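Local atomic coordinates of yersinopine synthase (Yersinia pestis, PDB entry 6C4M), a protein that catalyses the NADPH-dependent reductive condensation of pyruvate with an amino-acid-derived intermediate, the last step in making the metallophore yersinopine. Residues 31-36 with 166-171; 72-77 with 82-87. All coordinates share one frame; numbering follows the deposited sequence.

Contact 1: residues 31-36 with 166-171; sequences GPAAIQ and SSYYAD. With NAP (NADP nicotinamide-adenine-dinucleotide phosphate), chain B.
Y168 meets the first turn of helix 32-44 with the face of its ring. The CB of A33 lies over that face, 3.5 Å from the ring centroid, a CH-pi contact. The methyl is closest to the phenol end, with A33 CB 3.4 Å from Y168 CZ. The ring is carried to the helix because Y168 CG stands anti to its backbone N (chi1 174°). On the opposite face lies the backbone N of A170, so the ring is held between helix and strand. At the ring edge, Q36 CB approaches Y168 OH to 3.1 Å. The hydroxyl is hydrogen-bonded to T172 OG1, while the amide of Q36 finds T206 and Q84. On the cofactor side, Y168 CB is 3.5 Å from O4D of the nicotinamide ribose, and CD2 lies near the carboxamide carbon C7N.

The turn that Y168 packs on belongs to the NADP-binding residues A30 to A33. G31 and A34 fit a Rossmann-type GxGxxA pattern, consistent with a dinucleotide-binding turn. The amide of A33 donates to the pyrophosphate oxygen O1N of NADP at 2.9 Å, with an angle of 146° at the hydrogen. G31 has no side chain, which lets O3 of the pyrophosphate come close.

Y169 turns its phenol toward the side of Q36. Its OH lies 3.9 Å from Q36 CG, and the ring and amide planes are 74° apart. That hydroxyl is hydrogen-bonded to D40, one turn further along the helix. A170 and D171 begin strand 170-173 and border the carboxamide of the nicotinamide. The CA of D171 comes to 3.3 Å from NADP O7N. The carboxylate of D171 forms a salt bridge with K173.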
loop_
_atom_site.group_PDB
_atom_site.type_symbol
_atom_site.label_atom_id
_atom_site.label_comp_id
_atom_site.label_asym_id
_atom_site.label_seq_id
_atom_site.Cartn_x
_atom_site.Cartn_y
_atom_site.Cartn_z
ATOM N N GLY A 31 -30.765 2.005 17.036
ATOM C CA GLY A 31 -29.916 1.427 16.018
ATOM C C GLY A 31 -29.548 -0.010 16.367
ATOM O O GLY A 31 -29.897 -0.531 17.436
ATOM N N PRO A 32 -28.836 -0.684 15.462
ATOM C CA PRO A 32 -28.535 -2.108 15.700
ATOM C C PRO A 32 -27.756 -2.353 16.976
ATOM O O PRO A 32 -27.970 -3.381 17.635
ATOM C CB PRO A 32 -27.741 -2.522 14.441
ATOM C CG PRO A 32 -27.372 -1.235 13.728
ATOM C CD PRO A 32 -28.348 -0.209 14.143
ATOM N N ALA A 33 -26.881 -1.426 17.371
ATOM C CA ALA A 33 -26.171 -1.584 18.636
ATOM C C ALA A 33 -27.134 -1.718 19.816
ATOM O O ALA A 33 -26.851 -2.448 20.774
ATOM C CB ALA A 33 -25.235 -0.395 18.849
ATOM N N ALA A 34 -28.279 -1.035 19.769
ATOM C CA ALA A 34 -29.203 -1.109 20.896
ATOM C C ALA A 34 -29.759 -2.509 21.052
ATOM O O ALA A 34 -30.072 -2.931 22.171
ATOM C CB ALA A 34 -30.342 -0.101 20.725
ATOM N N ILE A 35 -29.879 -3.254 19.958
ATOM C CA ILE A 35 -30.330 -4.632 20.080
ATOM C C ILE A 35 -29.273 -5.463 20.800
ATOM O O ILE A 35 -29.581 -6.212 21.737
ATOM C CB ILE A 35 -30.677 -5.208 18.696
ATOM C CG1 ILE A 35 -31.853 -4.427 18.092
ATOM C CG2 ILE A 35 -31.027 -6.673 18.785
ATOM C CD1 ILE A 35 -32.058 -4.695 16.607
ATOM N N GLN A 36 -28.005 -5.334 20.397
ATOM C CA GLN A 36 -26.948 -6.050 21.111
ATOM C C GLN A 36 -26.934 -5.658 22.583
ATOM O O GLN A 36 -26.792 -6.511 23.469
ATOM C CB GLN A 36 -25.587 -5.748 20.515
ATOM C CG GLN A 36 -24.401 -6.422 21.276
ATOM C CD GLN A 36 -24.362 -7.935 21.110
ATOM O OE1 GLN A 36 -24.353 -8.458 19.984
ATOM N NE2 GLN A 36 -24.345 -8.647 22.232
ATOM N N SER A 166 -15.545 4.864 25.537
ATOM C CA SER A 166 -14.715 5.363 24.444
ATOM C C SER A 166 -15.315 5.045 23.084
ATOM O O SER A 166 -15.166 5.833 22.145
ATOM C CB SER A 166 -13.307 4.783 24.546
ATOM O OG SER A 166 -13.315 3.362 24.666
ATOM N N SER A 167 -16.002 3.917 22.956
ATOM C CA SER A 167 -16.678 3.594 21.713
ATOM C C SER A 167 -17.696 2.509 21.990
ATOM O O SER A 167 -17.676 1.869 23.044
ATOM C CB SER A 167 -15.696 3.140 20.634
ATOM O OG SER A 167 -15.186 1.844 20.897
ATOM N N TYR A 168 -18.591 2.300 21.026
ATOM C CA TYR A 168 -19.448 1.130 21.092
ATOM C C TYR A 168 -18.559 -0.108 21.071
ATOM O O TYR A 168 -17.473 -0.105 20.467
ATOM C CB TYR A 168 -20.453 1.121 19.940
ATOM C CG TYR A 168 -21.270 -0.142 19.881
ATOM C CD1 TYR A 168 -22.037 -0.548 20.973
ATOM C CD2 TYR A 168 -21.274 -0.937 18.731
ATOM C CE1 TYR A 168 -22.764 -1.721 20.927
ATOM C CE2 TYR A 168 -22.006 -2.113 18.674
ATOM C CZ TYR A 168 -22.752 -2.497 19.765
ATOM O OH TYR A 168 -23.485 -3.668 19.703
ATOM N N TYR A 169 -18.988 -1.152 21.784
ATOM C CA TYR A 169 -18.098 -2.265 22.110
ATOM C C TYR A 169 -18.158 -3.414 21.106
ATOM O O TYR A 169 -17.574 -4.483 21.358
ATOM C CB TYR A 169 -18.404 -2.776 23.525
ATOM C CG TYR A 169 -19.815 -3.250 23.773
ATOM C CD1 TYR A 169 -20.194 -4.563 23.506
ATOM C CD2 TYR A 169 -20.769 -2.392 24.340
ATOM C CE1 TYR A 169 -21.512 -5.003 23.768
ATOM C CE2 TYR A 169 -22.055 -2.811 24.599
ATOM C CZ TYR A 169 -22.439 -4.102 24.317
ATOM O OH TYR A 169 -23.744 -4.485 24.628
ATOM N N ALA A 170 -18.796 -3.215 19.957
ATOM C CA ALA A 170 -18.953 -4.287 18.993
ATOM C C ALA A 170 -19.114 -3.723 17.587
ATOM O O ALA A 170 -19.061 -2.509 17.356
ATOM C CB ALA A 170 -20.161 -5.142 19.339
ATOM N N ASP A 171 -19.379 -4.643 16.666
ATOM C CA ASP A 171 -19.723 -4.380 15.272
ATOM C C ASP A 171 -21.062 -5.065 15.015
ATOM O O ASP A 171 -21.128 -6.298 14.933
ATOM C CB ASP A 171 -18.632 -4.932 14.359
ATOM C CG ASP A 171 -18.858 -4.591 12.892
ATOM O OD1 ASP A 171 -20.019 -4.379 12.475
ATOM O OD2 ASP A 171 -17.856 -4.532 12.162
HETATM P PA NAP B . -27.070 4.633 14.445
HETATM O O1A NAP B . -25.881 5.309 15.008
HETATM O O2A NAP B . -27.051 4.617 12.894
HETATM O O5B NAP B . -28.399 5.424 15.001
HETATM C C5B NAP B . -28.723 5.154 16.383
HETATM C C4B NAP B . -30.015 5.925 16.715
HETATM O O4B NAP B . -29.712 7.429 16.454
HETATM C C3B NAP B . -30.985 5.597 15.939
HETATM O O3B NAP B . -32.258 5.623 16.658
HETATM C C2B NAP B . -31.035 6.765 14.781
HETATM O O2B NAP B . -32.398 6.883 14.243
HETATM C C1B NAP B . -30.710 7.857 15.372
HETATM N N9A NAP B . -29.904 8.631 14.427
HETATM C C8A NAP B . -28.871 8.364 13.611
HETATM N N7A NAP B . -28.611 9.520 12.982
HETATM C C5A NAP B . -29.493 10.468 13.429
HETATM C C6A NAP B . -29.581 11.788 13.065
HETATM N N6A NAP B . -28.866 12.658 12.129
HETATM N N1A NAP B . -30.525 12.565 13.627
HETATM C C2A NAP B . -31.383 12.042 14.566
HETATM N N3A NAP B . -31.290 10.729 14.924
HETATM C C4A NAP B . -30.320 9.937 14.341
HETATM O O3 NAP B . -27.070 3.071 14.997
HETATM P PN NAP B . -25.950 2.245 15.821
HETATM O O1N NAP B . -26.724 1.363 16.700
HETATM O O2N NAP B . -25.135 1.479 14.750
HETATM O O5D NAP B . -24.857 3.169 16.680
HETATM C C5D NAP B . -25.051 3.433 18.095
HETATM C C4D NAP B . -23.847 4.283 18.548
HETATM O O4D NAP B . -22.500 3.445 18.368
HETATM C C3D NAP B . -23.662 5.380 17.844
HETATM O O3D NAP B . -22.972 6.351 18.773
HETATM C C2D NAP B . -22.645 5.044 16.747
HETATM O O2D NAP B . -21.910 6.146 16.489
HETATM C C1D NAP B . -21.748 4.021 17.470
HETATM N N1N NAP B . -21.169 2.969 16.600
HETATM C C2N NAP B . -21.823 1.818 16.329
HETATM C C3N NAP B . -21.195 0.845 15.518
HETATM C C7N NAP B . -21.909 -0.481 15.179
HETATM O O7N NAP B . -21.309 -1.452 14.939
HETATM N N7N NAP B . -23.347 -0.471 15.171
HETATM C C4N NAP B . -19.949 1.067 15.004
HETATM C C5N NAP B . -19.308 2.215 15.272
HETATM C C6N NAP B . -19.915 3.178 16.086
HETATM P P2B NAP B . -32.899 5.864 12.980
HETATM O O1X NAP B . -32.370 6.461 11.693
HETATM O O2X NAP B . -32.335 4.496 13.166
HETATM O O3X NAP B . -34.409 5.865 12.931
#

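Contact 2: residues 72-77 with 82-87; sequences LYLQGT and ATQKES
L74 and S87 form an antiparallel, hydrogen-bonded pair. L74 N donates to S87 O at 3.0 Å, and S87 N returns the bond to L74 O at the same length. Both bonds are nearly straight, with angles of 160° and 165° at the hydrogen. Here strand 71-76 meets the start of strand 87-90, across the connection between them. The amide of Q84 steadies that connection: its NE2 donates to K85 O at 3.0 Å, close to the amide plane and on a lone pair of the carbonyl.

The chain of Q84 bends at chi2 (58°), which lays its amide against L74. L74 CD2 rests 3.3 Å from Q84 CD, and the two side chains cross at about a right angle. Further along, G76 CA comes to 3.1 Å from Q84 O, a CA-H...O contact. G76 has no side chain, which allows this close approach. On the outside, Q75 and E86 run side by side, pointing the same way. The two backbone bonds thus set the antiparallel register at L74 and S87. Beyond that pair the segments meet by weaker means, the CA-H...O contact at G76 and the packing of the bent Q84 side chain against L74.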
loop_
_atom_site.group_PDB
_atom_site.type_symbol
_atom_site.label_atom_id
_atom_site.label_comp_id
_atom_site.label_asym_id
_atom_site.label_seq_id
_atom_site.Cartn_x
_atom_site.Cartn_y
_atom_site.Cartn_z
ATOM N N LEU A 72 -36.910 -8.239 20.287
ATOM C CA LEU A 72 -35.787 -8.020 19.396
ATOM C C LEU A 72 -34.976 -9.306 19.279
ATOM O O LEU A 72 -34.963 -10.135 20.193
ATOM C CB LEU A 72 -34.900 -6.888 19.911
ATOM C CG LEU A 72 -35.644 -5.599 20.228
ATOM C CD1 LEU A 72 -34.690 -4.605 20.866
ATOM C CD2 LEU A 72 -36.249 -5.060 18.947
ATOM N N TYR A 73 -34.295 -9.454 18.148
ATOM C CA TYR A 73 -33.554 -10.664 17.801
ATOM C C TYR A 73 -32.121 -10.319 17.431
ATOM O O TYR A 73 -31.871 -9.313 16.756
ATOM C CB TYR A 73 -34.227 -11.398 16.635
ATOM C CG TYR A 73 -35.606 -11.911 16.984
ATOM C CD1 TYR A 73 -35.771 -13.136 17.615
ATOM C CD2 TYR A 73 -36.743 -11.161 16.704
ATOM C CE1 TYR A 73 -37.025 -13.608 17.951
ATOM C CE2 TYR A 73 -38.005 -11.632 17.029
ATOM C CZ TYR A 73 -38.136 -12.860 17.653
ATOM O OH TYR A 73 -39.384 -13.338 17.992
ATOM N N LEU A 74 -31.186 -11.163 17.875
ATOM C CA LEU A 74 -29.762 -10.956 17.663
ATOM C C LEU A 74 -29.096 -12.281 17.320
ATOM O O LEU A 74 -29.449 -13.332 17.866
ATOM C CB LEU A 74 -29.076 -10.360 18.899
ATOM C CG LEU A 74 -27.539 -10.234 18.918
ATOM C CD1 LEU A 74 -27.009 -9.088 18.072
ATOM C CD2 LEU A 74 -27.098 -10.063 20.363
ATOM N N GLN A 75 -28.109 -12.215 16.435
ATOM C CA GLN A 75 -27.287 -13.368 16.094
ATOM C C GLN A 75 -25.814 -13.004 16.156
ATOM O O GLN A 75 -25.406 -11.919 15.728
ATOM C CB GLN A 75 -27.621 -13.914 14.702
ATOM C CG GLN A 75 -29.037 -14.455 14.591
ATOM C CD GLN A 75 -29.231 -15.342 13.380
ATOM O OE1 GLN A 75 -29.887 -16.384 13.459
ATOM N NE2 GLN A 75 -28.658 -14.937 12.251
ATOM N N GLY A 76 -25.022 -13.914 16.698
ATOM C CA GLY A 76 -23.591 -13.794 16.631
ATOM C C GLY A 76 -23.039 -14.465 15.385
ATOM O O GLY A 76 -23.590 -15.438 14.877
ATOM N N THR A 77 -21.916 -13.939 14.916
ATOM C CA THR A 77 -21.430 -14.217 13.579
ATOM C C THR A 77 -19.908 -14.169 13.592
ATOM O O THR A 77 -19.308 -13.412 14.359
ATOM C CB THR A 77 -22.059 -13.201 12.619
ATOM O OG1 THR A 77 -23.189 -13.810 11.985
ATOM C CG2 THR A 77 -21.099 -12.691 11.599
ATOM N N ALA A 82 -18.490 -16.903 19.323
ATOM C CA ALA A 82 -17.924 -17.568 20.490
ATOM C C ALA A 82 -18.686 -17.199 21.762
ATOM O O ALA A 82 -18.893 -18.052 22.636
ATOM C CB ALA A 82 -16.438 -17.218 20.619
ATOM N N THR A 83 -19.130 -15.939 21.881
ATOM C CA THR A 83 -19.827 -15.467 23.075
ATOM C C THR A 83 -21.205 -14.870 22.784
ATOM O O THR A 83 -21.823 -14.297 23.697
ATOM C CB THR A 83 -18.983 -14.422 23.810
ATOM O OG1 THR A 83 -18.784 -13.270 22.975
ATOM C CG2 THR A 83 -17.653 -14.993 24.200
ATOM N N GLN A 84 -21.708 -14.989 21.553
ATOM C CA GLN A 84 -23.031 -14.481 21.189
ATOM C C GLN A 84 -23.687 -15.461 20.224
ATOM O O GLN A 84 -23.235 -15.610 19.084
ATOM C CB GLN A 84 -22.937 -13.090 20.553
ATOM C CG GLN A 84 -24.283 -12.434 20.336
ATOM C CD GLN A 84 -25.062 -12.282 21.630
ATOM O OE1 GLN A 84 -24.639 -11.572 22.544
ATOM N NE2 GLN A 84 -26.182 -12.988 21.731
ATOM N N LYS A 85 -24.754 -16.109 20.667
ATOM C CA LYS A 85 -25.541 -17.017 19.850
ATOM C C LYS A 85 -26.896 -16.371 19.576
ATOM O O LYS A 85 -27.112 -15.190 19.871
ATOM C CB LYS A 85 -25.693 -18.376 20.546
ATOM C CG LYS A 85 -24.384 -19.064 20.923
ATOM C CD LYS A 85 -23.501 -19.317 19.717
ATOM C CE LYS A 85 -22.380 -20.312 20.046
ATOM N NZ LYS A 85 -21.556 -19.895 21.222
ATOM N N GLU A 86 -27.817 -17.146 19.010
ATOM C CA GLU A 86 -29.148 -16.630 18.726
ATOM C C GLU A 86 -29.848 -16.287 20.028
ATOM O O GLU A 86 -29.984 -17.135 20.916
ATOM C CB GLU A 86 -29.961 -17.643 17.924
ATOM C CG GLU A 86 -29.362 -17.923 16.548
ATOM C CD GLU A 86 -30.199 -18.877 15.716
ATOM O OE1 GLU A 86 -29.775 -19.200 14.583
ATOM O OE2 GLU A 86 -31.277 -19.299 16.190
ATOM N N SER A 87 -30.270 -15.031 20.144
ATOM C CA SER A 87 -30.894 -14.530 21.354
ATOM C C SER A 87 -32.081 -13.656 20.991
ATOM O O SER A 87 -32.182 -13.120 19.881
ATOM C CB SER A 87 -29.928 -13.706 22.206
ATOM O OG SER A 87 -28.725 -14.393 22.449
#

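How the contacts relate
Contact 1 includes the first turn of helix 32-44, and contact 2 packs on the same helix through L72, L74, Q84 and S87; the centres are 13 Å apart. Residues 72-77 and 82-87 fall in sequence between the two segments of contact 1. The contacts touch directly through Q36: its NE2 is 3.0 Å from Q84 OE1, a probable hydrogen bond, and its OE1 is 3.2 Å from L74 CD2. I35 adds packing, with CG2 3.4 Å from Y73 O. Both contacts reach the same mixed sheet. Contact 1 lines the NADP pocket itself. Contact 2 lies further from the cofactor, with the side chain of L74 about 10 Å from NADP and about 4 Å from that of T172, which binds the cofactor.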